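Local coordinates for Endoglucanase(Endo-1,4-beta-glucanase)protein (Pseudomonas stutzeri, PDB 6R2J) that probably hydrolyses beta-1,4-glycosidic bonds of cellulose-type glucans as a family 5 endoglucanase, and binds cellobiose in the crystal, at residues V122-A127 with I163-D168; L137-M142 with D168-F173. One frame throughout, in Å; residues are numbered along the deposited sequence.

Contact 1: V122-A127 with I163-D168; sequences VWRKLA and IREVDD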
ATOM      1  N   VAL A 122       1.169   0.511  19.579  1.00 13.72           N
ATOM      2  CA  VAL A 122       0.530  -0.498  18.747  1.00 10.81           C
ATOM      3  C   VAL A 122       1.500  -0.967  17.676  1.00 10.10           C
ATOM      4  O   VAL A 122       1.560  -2.155  17.365  1.00 10.17           O
ATOM      5  CB  VAL A 122      -0.864  -0.066  18.224  1.00 10.61           C
ATOM      6  CG1 VAL A 122      -0.778   0.932  17.119  1.00  9.47           C
ATOM      7  CG2 VAL A 122      -1.630  -1.329  17.832  1.00 12.54           C
ATOM      8  N   TRP A 123       2.323  -0.051  17.134  1.00 11.16           N
ATOM      9  CA  TRP A 123       3.280  -0.462  16.110  1.00 11.84           C
ATOM     10  C   TRP A 123       4.447  -1.218  16.736  1.00 13.28           C
ATOM     11  O   TRP A 123       4.913  -2.231  16.198  1.00 12.87           O
ATOM     12  CB  TRP A 123       3.726   0.741  15.269  1.00 11.45           C
ATOM     13  CG  TRP A 123       2.903   0.812  14.003  1.00 11.05           C
ATOM     14  CD1 TRP A 123       2.073   1.837  13.582  1.00 10.54           C
ATOM     15  CD2 TRP A 123       2.805  -0.208  13.010  1.00 10.34           C
ATOM     16  NE1 TRP A 123       1.463   1.493  12.390  1.00 10.56           N
ATOM     17  CE2 TRP A 123       1.893   0.248  12.018  1.00  9.95           C
ATOM     18  CE3 TRP A 123       3.378  -1.474  12.866  1.00 10.63           C
ATOM     19  CZ2 TRP A 123       1.569  -0.514  10.893  1.00 10.37           C
ATOM     20  CZ3 TRP A 123       3.047  -2.230  11.727  1.00  9.84           C
ATOM     21  CH2 TRP A 123       2.165  -1.734  10.756  1.00 10.11           C
ATOM     22  N   ARG A 124       4.902  -0.756  17.895  1.00 14.71           N
ATOM     23  CA  ARG A 124       5.882  -1.531  18.630  1.00 14.08           C
ATOM     24  C   ARG A 124       5.353  -2.931  18.902  1.00 12.86           C
ATOM     25  O   ARG A 124       6.050  -3.924  18.675  1.00 12.38           O
ATOM     26  CB  ARG A 124       6.251  -0.808  19.923  1.00 15.59           C
ATOM     27  CG  ARG A 124       7.546  -1.361  20.518  1.00 18.26           C
ATOM     28  CD  ARG A 124       7.873  -0.767  21.878  1.00 20.61           C
ATOM     29  NE  ARG A 124       8.002   0.690  21.866  1.00 21.52           N
ATOM     30  CZ  ARG A 124       7.064   1.525  22.292  1.00 20.49           C
ATOM     31  NH1 ARG A 124       5.923   1.056  22.760  1.00 20.44           N
ATOM     32  NH2 ARG A 124       7.266   2.826  22.252  1.00 18.87           N
ATOM     33  N   LYS A 125       4.117  -3.030  19.385  1.00 13.44           N
ATOM     34  CA  LYS A 125       3.544  -4.337  19.680  1.00 13.46           C
ATOM     35  C   LYS A 125       3.371  -5.161  18.417  1.00 11.71           C
ATOM     36  O   LYS A 125       3.663  -6.358  18.427  1.00 12.46           O
ATOM     37  CB  LYS A 125       2.207  -4.199  20.409  1.00 14.25           C
ATOM     38  CG  LYS A 125       2.305  -4.072  21.913  1.00 14.81           C
ATOM     39  CD  LYS A 125       0.923  -4.175  22.494  1.00 16.81           C
ATOM     40  CE  LYS A 125       0.922  -4.112  24.004  1.00 19.52           C
ATOM     41  NZ  LYS A 125       0.787  -2.703  24.453  1.00 22.65           N
ATOM     42  N   LEU A 126       2.875  -4.556  17.327  1.00 10.54           N
ATOM     43  CA  LEU A 126       2.757  -5.297  16.069  1.00 11.34           C
ATOM     44  C   LEU A 126       4.120  -5.762  15.550  1.00 12.17           C
ATOM     45  O   LEU A 126       4.261  -6.898  15.069  1.00 13.94           O
ATOM     46  CB  LEU A 126       2.056  -4.444  15.011  1.00 12.33           C
ATOM     47  CG  LEU A 126       0.569  -4.151  15.214  1.00 10.17           C
ATOM     48  CD1 LEU A 126       0.081  -3.143  14.210  1.00  9.60           C
ATOM     49  CD2 LEU A 126      -0.199  -5.452  15.124  1.00 11.51           C
ATOM     50  N   ALA A 127       5.142  -4.900  15.626  1.00 10.66           N
ATOM     51  CA  ALA A 127       6.462  -5.297  15.139  1.00 11.87           C
ATOM     52  C   ALA A 127       7.038  -6.447  15.961  1.00 12.62           C
ATOM     53  O   ALA A 127       7.768  -7.284  15.424  1.00 10.87           O
ATOM     54  CB  ALA A 127       7.396  -4.086  15.133  1.00 13.38           C
ATOM     55  N   ILE A 163       8.999   1.355  16.201  1.00 11.92           N
ATOM     56  CA  ILE A 163       9.278   0.150  15.428  1.00 12.51           C
ATOM     57  C   ILE A 163      10.768  -0.195  15.490  1.00 11.65           C
ATOM     58  O   ILE A 163      11.151  -1.365  15.606  1.00 12.05           O
ATOM     59  CB  ILE A 163       8.816   0.339  13.967  1.00 13.55           C
ATOM     60  CG1 ILE A 163       7.291   0.247  13.811  1.00 14.10           C
ATOM     61  CG2 ILE A 163       9.517  -0.697  13.043  1.00 13.95           C
ATOM     62  CD1 ILE A 163       6.790   0.701  12.397  1.00 11.68           C
ATOM     63  N   ARG A 164      11.630   0.816  15.372  1.00 13.37           N
ATOM     64  CA  ARG A 164      13.066   0.590  15.300  1.00 12.96           C
ATOM     65  C   ARG A 164      13.651   0.248  16.652  1.00 13.23           C
ATOM     66  O   ARG A 164      14.833  -0.122  16.713  1.00 14.87           O
ATOM     67  CB  ARG A 164      13.762   1.819  14.691  1.00 13.00           C
ATOM     68  CG  ARG A 164      13.334   2.116  13.238  1.00 11.38           C
ATOM     69  CD  ARG A 164      13.987   1.080  12.337  1.00 13.16           C
ATOM     70  NE  ARG A 164      13.852   1.375  10.917  1.00 12.36           N
ATOM     71  CZ  ARG A 164      13.322   0.539  10.042  1.00 11.51           C
ATOM     72  NH1 ARG A 164      12.877  -0.648  10.422  1.00 12.01           N
ATOM     73  NH2 ARG A 164      13.239   0.886   8.781  1.00 11.91           N
ATOM     74  N   GLU A 165      12.847   0.368  17.720  1.00 13.51           N
ATOM     75  CA  GLU A 165      13.250  -0.114  19.037  1.00 16.55           C
ATOM     76  C   GLU A 165      13.226  -1.637  19.096  1.00 15.12           C
ATOM     77  O   GLU A 165      13.923  -2.245  19.916  1.00 15.86           O
ATOM     78  CB  GLU A 165      12.287   0.408  20.108  1.00 18.17           C
ATOM     79  CG  GLU A 165      12.284   1.905  20.381  1.00 20.09           C
ATOM     80  CD  GLU A 165      11.127   2.295  21.350  1.00 22.34           C
ATOM     81  OE1 GLU A 165      10.811   1.475  22.239  1.00 23.04           O
ATOM     82  OE2 GLU A 165      10.512   3.384  21.225  1.00 24.52           O
ATOM     83  N   VAL A 166      12.403  -2.259  18.261  1.00 15.00           N
ATOM     84  CA  VAL A 166      12.275  -3.707  18.250  1.00 16.86           C
ATOM     85  C   VAL A 166      12.719  -4.343  16.940  1.00 16.00           C
ATOM     86  O   VAL A 166      13.067  -5.536  16.946  1.00 14.46           O
ATOM     87  CB  VAL A 166      10.846  -4.173  18.618  1.00 19.65           C
ATOM     88  CG1 VAL A 166      10.434  -3.658  19.995  1.00 21.14           C
ATOM     89  CG2 VAL A 166       9.865  -3.766  17.552  1.00 19.59           C
ATOM     90  N   ASP A 167      12.719  -3.614  15.815  1.00 16.72           N
ATOM     91  CA  ASP A 167      13.027  -4.189  14.498  1.00 16.03           C
ATOM     92  C   ASP A 167      13.767  -3.149  13.670  1.00 17.13           C
ATOM     93  O   ASP A 167      13.180  -2.133  13.244  1.00 15.80           O
ATOM     94  CB  ASP A 167      11.754  -4.711  13.805  1.00 15.43           C
ATOM     95  CG  ASP A 167      12.029  -5.400  12.451  1.00 16.32           C
ATOM     96  OD1 ASP A 167      13.049  -5.111  11.809  1.00 16.33           O
ATOM     97  OD2 ASP A 167      11.199  -6.228  12.001  1.00 17.67           O
ATOM     98  N   ASP A 168      15.064  -3.389  13.428  1.00 19.47           N
ATOM     99  CA  ASP A 168      15.859  -2.531  12.552  1.00 20.13           C
ATOM    100  C   ASP A 168      16.081  -3.108  11.154  1.00 18.36           C
ATOM    101  O   ASP A 168      16.907  -2.587  10.344  1.00 18.71           O
ATOM    102  CB  ASP A 168      17.178  -2.257  13.225  1.00 24.30           C
ATOM    103  CG  ASP A 168      18.014  -3.535  13.349  1.00 28.54           C
ATOM    104  OD1 ASP A 168      17.455  -4.623  13.040  1.00 31.34           O
ATOM    105  OD2 ASP A 168      19.214  -3.462  13.709  1.00 30.03           O
TER
HETATM  106  O   HOH W   1       8.948  -6.077  13.150  1.00 22.65           O
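Arg124 reaches across from residues 122-127 to meet Val166 and Glu165 on residues 163-168. With CG anti to the backbone N (chi1 -163°) and beside the carbonyl carbon, the chain runs from CB toward the facing helix, whose Ala162 the side chain also touches. CG then crosses Val166 at about a right angle, 3.7 Å from its CG1. CD continues to within 3.7 Å of Glu165 OE1. A bend at chi3 then turns the guanidinium onto the carboxylate: Arg124 NE donates to Glu165 OE1 at 2.9 Å, and Arg124 NH2 makes a longer, weak bond to Glu165 OE2. The fit is imperfect, because the two planes stand 36° apart and OE1 is gripped from above its carboxylate plane, so this salt bridge is less a flat two-pronged pair than a twisted one. Helices 116-130 and 152-166 are neighbours in the outer ring of the (beta/alpha)8 barrel, following strands 93-98 and 136-140. Nearer the strands their packing turns apolar. Ala127 CB presses on Val166 CG2 at 3.5 Å, closer than usual for two carbons. Ile163 lies alongside Trp123, pointing the same way, with its CG1 3.9 Å from Trp123 CB and its CD1 4.1 Å from the indole CD2. Leu126 CD1 packs on one face of that indole, whose NE1 is hydrogen-bonded to Ile141 O in the loop after strand 136-140. Beyond Val166, a water donates to Ala127 O (2.8 Å) and also to Asp167 OD2, while OD1 of that aspartate accepts from Gln169 N and Thr170 N.

Contact 2: L137-M142 with D168-F173; sequences LGYDIM and DQTLIF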
ATOM      1  N   LEU A 137       7.579  -7.967   4.023  1.00 10.10           N
ATOM      2  CA  LEU A 137       8.462  -6.985   3.419  1.00  9.68           C
ATOM      3  C   LEU A 137       8.561  -5.718   4.254  1.00  9.96           C
ATOM      4  O   LEU A 137       9.641  -5.132   4.350  1.00 13.48           O
ATOM      5  CB  LEU A 137       7.943  -6.574   2.050  1.00  9.65           C
ATOM      6  CG  LEU A 137       8.854  -5.661   1.237  1.00  9.86           C
ATOM      7  CD1 LEU A 137      10.170  -6.321   0.880  1.00 10.15           C
ATOM      8  CD2 LEU A 137       8.045  -5.258  -0.036  1.00 10.80           C
ATOM      9  N   GLY A 138       7.461  -5.247   4.836  1.00  9.25           N
ATOM     10  CA  GLY A 138       7.547  -4.053   5.650  1.00  7.51           C
ATOM     11  C   GLY A 138       6.192  -3.572   6.129  1.00  8.49           C
ATOM     12  O   GLY A 138       5.162  -4.236   5.958  1.00  8.40           O
ATOM     13  N   TYR A 139       6.245  -2.401   6.773  1.00  7.80           N
ATOM     14  CA  TYR A 139       5.103  -1.821   7.478  1.00  8.88           C
ATOM     15  C   TYR A 139       4.725  -0.494   6.828  1.00  8.30           C
ATOM     16  O   TYR A 139       5.467   0.491   6.929  1.00  6.94           O
ATOM     17  CB  TYR A 139       5.378  -1.570   8.971  1.00  9.98           C
ATOM     18  CG  TYR A 139       5.678  -2.798   9.780  1.00 11.25           C
ATOM     19  CD1 TYR A 139       4.866  -3.926   9.673  1.00 12.31           C
ATOM     20  CD2 TYR A 139       6.754  -2.831  10.646  1.00 12.75           C
ATOM     21  CE1 TYR A 139       5.117  -5.034  10.385  1.00 14.55           C
ATOM     22  CE2 TYR A 139       7.029  -3.972  11.385  1.00 14.92           C
ATOM     23  CZ  TYR A 139       6.200  -5.075  11.245  1.00 15.70           C
ATOM     24  OH  TYR A 139       6.434  -6.239  11.954  1.00 17.53           O
ATOM     25  N   ASP A 140       3.550  -0.456   6.218  1.00  8.25           N
ATOM     26  CA  ASP A 140       2.935   0.775   5.728  1.00  7.94           C
ATOM     27  C   ASP A 140       2.141   1.281   6.929  1.00  6.81           C
ATOM     28  O   ASP A 140       1.011   0.866   7.188  1.00  7.73           O
ATOM     29  CB  ASP A 140       2.111   0.430   4.495  1.00  7.53           C
ATOM     30  CG  ASP A 140       1.588   1.643   3.763  1.00  8.48           C
ATOM     31  OD1 ASP A 140       1.538   2.755   4.364  1.00  8.40           O
ATOM     32  OD2 ASP A 140       1.192   1.445   2.582  1.00 10.37           O
ATOM     33  N   ILE A 141       2.802   2.131   7.722  1.00  7.32           N
ATOM     34  CA  ILE A 141       2.281   2.472   9.037  1.00  8.30           C
ATOM     35  C   ILE A 141       0.982   3.275   8.992  1.00  6.61           C
ATOM     36  O   ILE A 141       0.256   3.318   9.990  1.00  7.66           O
ATOM     37  CB  ILE A 141       3.360   3.184   9.882  1.00  8.76           C
ATOM     38  CG1 ILE A 141       3.829   4.491   9.247  1.00 10.10           C
ATOM     39  CG2 ILE A 141       4.583   2.301  10.071  1.00  8.13           C
ATOM     40  CD1 ILE A 141       4.668   5.364  10.158  1.00 11.04           C
ATOM     41  N   MET A 142       0.634   3.896   7.869  1.00  7.28           N
ATOM     42  CA  MET A 142      -0.667   4.553   7.789  1.00  7.77           C
ATOM     43  C   MET A 142      -1.057   4.772   6.337  1.00  6.18           C
ATOM     44  O   MET A 142      -0.295   5.365   5.587  1.00  6.92           O
ATOM     45  CB  MET A 142      -0.638   5.920   8.491  1.00  8.65           C
ATOM     46  CG  MET A 142      -1.971   6.657   8.566  1.00  8.10           C
ATOM     47  SD  MET A 142      -3.226   5.655   9.373  1.00  8.33           S
ATOM     48  CE  MET A 142      -2.431   5.241  10.919  1.00  8.26           C
ATOM     49  N   ASP A 168      15.064  -3.389  13.428  1.00 19.47           N
ATOM     50  CA  ASP A 168      15.859  -2.531  12.552  1.00 20.13           C
ATOM     51  C   ASP A 168      16.081  -3.108  11.154  1.00 18.36           C
ATOM     52  O   ASP A 168      16.907  -2.587  10.344  1.00 18.71           O
ATOM     53  CB  ASP A 168      17.178  -2.257  13.225  1.00 24.30           C
ATOM     54  CG  ASP A 168      18.014  -3.535  13.349  1.00 28.54           C
ATOM     55  OD1 ASP A 168      17.455  -4.623  13.040  1.00 31.34           O
ATOM     56  OD2 ASP A 168      19.214  -3.462  13.709  1.00 30.03           O
ATOM     57  N   GLN A 169      15.289  -4.104  10.789  1.00 17.31           N
ATOM     58  CA  GLN A 169      15.466  -4.801   9.534  1.00 16.89           C
ATOM     59  C   GLN A 169      14.296  -4.636   8.584  1.00 15.46           C
ATOM     60  O   GLN A 169      14.516  -4.575   7.376  1.00 17.15           O
ATOM     61  CB  GLN A 169      15.746  -6.302   9.727  1.00 17.25           C
ATOM     62  CG  GLN A 169      16.955  -6.641  10.529  1.00 17.78           C
ATOM     63  CD  GLN A 169      18.220  -6.328   9.808  1.00 18.77           C
ATOM     64  OE1 GLN A 169      18.387  -6.744   8.690  1.00 20.94           O
ATOM     65  NE2 GLN A 169      19.106  -5.573  10.423  1.00 18.48           N
ATOM     66  N   THR A 170      13.073  -4.550   9.090  1.00 12.76           N
ATOM     67  CA  THR A 170      11.920  -4.410   8.216  1.00 11.98           C
ATOM     68  C   THR A 170      11.882  -3.018   7.588  1.00 11.86           C
ATOM     69  O   THR A 170      12.177  -2.008   8.243  1.00 11.67           O
ATOM     70  CB  THR A 170      10.651  -4.686   9.027  1.00 13.53           C
ATOM     71  OG1 THR A 170       9.509  -4.775   8.169  1.00 14.53           O
ATOM     72  CG2 THR A 170      10.406  -3.599  10.040  1.00 14.85           C
ATOM     73  N   LEU A 171      11.535  -2.984   6.294  1.00 10.76           N
ATOM     74  CA  LEU A 171      11.201  -1.738   5.619  1.00  9.76           C
ATOM     75  C   LEU A 171       9.990  -1.073   6.270  1.00  8.13           C
ATOM     76  O   LEU A 171       9.084  -1.726   6.791  1.00  7.40           O
ATOM     77  CB  LEU A 171      10.879  -2.000   4.147  1.00  9.56           C
ATOM     78  CG  LEU A 171      12.030  -2.569   3.321  1.00 11.03           C
ATOM     79  CD1 LEU A 171      11.598  -2.811   1.905  1.00 11.28           C
ATOM     80  CD2 LEU A 171      13.234  -1.657   3.379  1.00 12.65           C
ATOM     81  N   ILE A 172       9.971   0.252   6.206  1.00  8.07           N
ATOM     82  CA  ILE A 172       8.827   1.041   6.652  1.00  9.20           C
ATOM     83  C   ILE A 172       8.442   1.973   5.515  1.00  7.88           C
ATOM     84  O   ILE A 172       9.313   2.650   4.946  1.00  7.80           O
ATOM     85  CB  ILE A 172       9.117   1.853   7.932  1.00 11.89           C
ATOM     86  CG1 ILE A 172       9.392   0.929   9.116  1.00 11.45           C
ATOM     87  CG2 ILE A 172       7.919   2.847   8.210  1.00 12.72           C
ATOM     88  CD1 ILE A 172      10.048   1.643  10.308  1.00 12.49           C
ATOM     89  N   PHE A 173       7.133   2.022   5.214  1.00  6.53           N
ATOM     90  CA  PHE A 173       6.553   2.825   4.146  1.00  7.84           C
ATOM     91  C   PHE A 173       5.809   4.017   4.733  1.00  8.36           C
ATOM     92  O   PHE A 173       4.914   3.865   5.589  1.00  7.81           O
ATOM     93  CB  PHE A 173       5.667   1.947   3.262  1.00  7.11           C
ATOM     94  CG  PHE A 173       6.450   0.817   2.604  1.00  8.44           C
ATOM     95  CD1 PHE A 173       6.795  -0.317   3.309  1.00  7.50           C
ATOM     96  CD2 PHE A 173       6.871   0.907   1.282  1.00  9.50           C
ATOM     97  CE1 PHE A 173       7.526  -1.311   2.715  1.00  7.57           C
ATOM     98  CE2 PHE A 173       7.585  -0.127   0.683  1.00  8.53           C
ATOM     99  CZ  PHE A 173       7.913  -1.205   1.408  1.00  7.47           C
TER
HETATM  100  O   HOH W   2       2.536   5.443   6.001  1.00  8.09           O
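Leu137 and Leu171 meet through their CD1 methyls, 3.9 Å apart, on the barrel's inner side, while Leu137 CD2 lies more loosely against Phe173 CZ. The Phe173 ring turns its edge to Gly138, with CE1 4.0 Å from Gly138 CA; any beta carbon on the glycine would collide with that ring and with Leu171 O. Trp3 covers both leucines, and Phe249 meets the phenylalanine ring from a more distant strand. On the outer side, Tyr139 crosses Thr170 at about a right angle. Tyr139 CE2 lies 3.7 Å from Thr170 CG2, and OG1 sits over the same ring, offset toward its rim. A chi1 of -62° puts CG anti to the carbonyl carbon and sends the ring out from the sheet to helix 116-130, to meet Trp123, Ala127 and Phe130. Replacing Tyr139 by an alanine is likely to open a gap between sheet and helix, leaving Thr170 CG2 and the Trp123 indole without their aromatic neighbour. Further along this side, Ile141 and Ile172 join through CG2 methyls 3.9 Å apart, and both touch Ile163. Between the two layers runs the parallel pairing of strands 136-140 and 171-175, fourth and fifth of the (beta/alpha)8 barrel, linked by the beta-alpha-beta crossover through helix 152-166. Tyr139 N donates to Leu171 O at 2.9 Å, and Phe173 N to Tyr139 O at 2.8 Å and a nearly straight 174°; the flanking bonds, Leu171 N to Leu137 O and Ile141 N to Phe173 O, are weak. Toward the catalytic end the chemistry becomes polar. Asp140 CB touches Phe173 CB at 4.1 Å, but its OD2 pairs with Arg56, and Glu175 and Glu204 lie close. Such crowded carboxylates suggest that Arg56 offsets part of their repulsion, at the barrel end facing the glycan pocket.

Contact 1 joins helices 116-130 and 152-166 on the barrel's outer layer, partly buried and finished by a salt bridge and a water; contact 2 joins strands 136-140 and 171-175 in the fully buried wall. Chain order interleaves them: helix 116-130, strand 136-140, helix 152-166, strand 171-175, and helix pairs with helix and strand with strand. Their centres are about 10 Å apart, and they touch directly, Arg164 NH1 probably bonding to Thr170 O at 2.7 Å. Apolar packing joins the helices, with one salt bridge at the solvent side, whereas backbone hydrogen bonds and apolar packing hold the strands, with Asp140 and its charged neighbours toward the pocket end.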